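Local structure of Ceg4 (Legionella pneumophila subsp. pneumophila, 6AOK) at residues F36-L41 with D47-Y52. The protein is an effector phosphatase of the HAD-like class that dephosphorylates phosphotyrosine and attenuates activation of eukaryotic MAPK pathways. Residues are numbered along the deposited sequence; the frame is centred on the assembly and turned at random.
Sequences FYQSLL and DVEQDY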
# COMPACT_ATOMS: atom_id res chain seq x y z
N PHE A 36 -2.60 0.68 20.35
CA PHE A 36 -1.62 1.46 19.61
C PHE A 36 -2.27 2.30 18.52
O PHE A 36 -2.05 3.50 18.46
CB PHE A 36 -0.53 0.58 19.00
CG PHE A 36 0.42 1.38 18.15
CD1 PHE A 36 1.18 2.40 18.71
CD2 PHE A 36 0.47 1.17 16.78
CE1 PHE A 36 2.04 3.17 17.91
CE2 PHE A 36 1.34 1.93 15.95
CZ PHE A 36 2.12 2.92 16.53
N TYR A 37 -3.09 1.70 17.67
CA TYR A 37 -3.75 2.49 16.64
C TYR A 37 -4.64 3.57 17.26
O TYR A 37 -4.67 4.73 16.79
CB TYR A 37 -4.59 1.57 15.77
CG TYR A 37 -5.18 2.22 14.55
CD1 TYR A 37 -6.36 2.96 14.62
CD2 TYR A 37 -4.54 2.08 13.33
CE1 TYR A 37 -6.89 3.56 13.47
CE2 TYR A 37 -5.06 2.66 12.17
CZ TYR A 37 -6.22 3.39 12.25
OH TYR A 37 -6.71 3.98 11.11
N GLN A 38 -5.39 3.21 18.28
CA GLN A 38 -6.31 4.17 18.90
C GLN A 38 -5.55 5.33 19.52
O GLN A 38 -6.06 6.46 19.58
CB GLN A 38 -7.19 3.47 19.94
CG GLN A 38 -8.18 2.48 19.24
CD GLN A 38 -9.36 3.21 18.62
OE1 GLN A 38 -9.88 4.19 19.17
NE2 GLN A 38 -9.82 2.71 17.54
N SER A 39 -4.33 5.07 20.01
CA SER A 39 -3.50 6.14 20.59
C SER A 39 -3.09 7.19 19.56
O SER A 39 -2.66 8.29 19.94
CB SER A 39 -2.24 5.55 21.26
OG SER A 39 -1.23 5.18 20.27
N LEU A 40 -3.20 6.87 18.27
CA LEU A 40 -2.86 7.85 17.25
C LEU A 40 -4.01 8.81 16.96
O LEU A 40 -3.84 9.73 16.15
CB LEU A 40 -2.47 7.17 15.93
CG LEU A 40 -1.35 6.12 16.02
CD1 LEU A 40 -1.22 5.35 14.73
CD2 LEU A 40 -0.03 6.85 16.29
N LEU A 41 -5.19 8.60 17.54
CA LEU A 41 -6.33 9.48 17.27
C LEU A 41 -6.39 10.60 18.30
O LEU A 41 -6.14 10.38 19.48
CB LEU A 41 -7.64 8.68 17.27
CG LEU A 41 -7.61 7.43 16.34
CD1 LEU A 41 -8.94 6.61 16.50
CD2 LEU A 41 -7.45 7.86 14.89
N ASP A 47 -8.00 2.32 26.74
CA ASP A 47 -9.05 1.32 26.85
C ASP A 47 -10.41 1.86 26.41
O ASP A 47 -11.47 1.32 26.83
CB ASP A 47 -9.13 0.78 28.29
CG ASP A 47 -9.62 -0.63 28.33
OD1 ASP A 47 -9.44 -1.35 27.31
OD2 ASP A 47 -10.21 -1.00 29.38
N VAL A 48 -10.42 2.94 25.62
CA VAL A 48 -11.62 3.44 24.95
C VAL A 48 -11.35 3.43 23.47
O VAL A 48 -10.27 3.83 23.04
CB VAL A 48 -11.99 4.87 25.40
CG1 VAL A 48 -13.26 5.32 24.65
CG2 VAL A 48 -12.21 4.93 26.95
N GLU A 49 -12.30 2.96 22.68
CA GLU A 49 -12.16 2.99 21.23
C GLU A 49 -13.00 4.11 20.63
O GLU A 49 -14.14 4.31 21.03
CB GLU A 49 -12.57 1.64 20.62
CG GLU A 49 -11.54 0.54 20.84
CD GLU A 49 -12.16 -0.85 20.92
OE1 GLU A 49 -13.10 -1.12 20.15
OE2 GLU A 49 -11.76 -1.66 21.79
N GLN A 50 -12.44 4.83 19.67
CA GLN A 50 -13.17 5.82 18.91
C GLN A 50 -13.30 5.30 17.49
O GLN A 50 -12.54 4.43 17.08
CB GLN A 50 -12.43 7.17 18.90
CG GLN A 50 -12.23 7.74 20.31
CD GLN A 50 -11.57 9.09 20.20
OE1 GLN A 50 -12.26 10.13 20.25
NE2 GLN A 50 -10.21 9.10 20.00
N ASP A 51 -14.25 5.85 16.74
CA ASP A 51 -14.40 5.45 15.35
C ASP A 51 -12.98 5.46 14.84
O ASP A 51 -12.24 6.42 15.09
CB ASP A 51 -15.26 6.45 14.58
CG ASP A 51 -15.35 6.12 13.10
OD1 ASP A 51 -14.49 5.38 12.60
OD2 ASP A 51 -16.30 6.61 12.45
N TYR A 52 -12.56 4.42 14.13
CA TYR A 52 -11.16 4.37 13.68
C TYR A 52 -10.97 5.14 12.40
O TYR A 52 -9.86 5.61 12.12
CB TYR A 52 -10.65 2.93 13.49
CG TYR A 52 -11.07 2.33 12.16
CD1 TYR A 52 -12.29 1.67 12.04
CD2 TYR A 52 -10.28 2.49 11.03
CE1 TYR A 52 -12.72 1.16 10.82
CE2 TYR A 52 -10.70 1.99 9.79
CZ TYR A 52 -11.91 1.31 9.71
OH TYR A 52 -12.32 0.80 8.46
O HOH W 1 -8.83 6.59 20.20
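The polar part of this contact is a two-bond grip by the side-chain amide of Gln-38 on the backbone of Gln-50. Gln-50 N donates to Gln-38 OE1 over 2.7 Å, nearly straight at 172°. The donor lies 33° out of the plane of the acceptor amide. The return bond, from Gln-38 NE2 to Gln-50 O, is longer at 3.3 Å and runs in the plane of both groups. A bend at chi2 (-77°) turns both amide ends to one residue, a pairing like that across a sheet, although 47-52 is no regular strand. NE2 also donates to Val-32 O; two carbonyl acceptors at NE2 and an N-H donor at OE1 fix which way round the amide sits. A water bridges the sides, 2.8 Å from Gln-38 OE1 and accepting from Gln-50 NE2 at 2.9 Å; that NE2 also binds Gln-42 O.

Van der Waals contacts accompany the grip. Tyr-37 CE1 approaches Tyr-52 CB to 3.8 Å, obliquely to the Tyr-37 ring, while Tyr-37 OH lies at the edge of the Tyr-52 ring. Methyl CD1 of Leu-41 meets the backbone carbonyl oxygen of Asp-51 at 3.6 Å.

The contact thus fastens the loop following helix 35-39 back onto that helix. Both come after strand 13-17 and its magnesium ligands Asp-18 and Asp-20, consistent with the cap insertion of HAD-like phosphatases. Tyr-37 OH is hydrogen-bonded to Asn-114 OD1 and Tyr-52 OH to Lys-113 O, just beyond strand 106-111, and Leu-40 packs on helix 60-71.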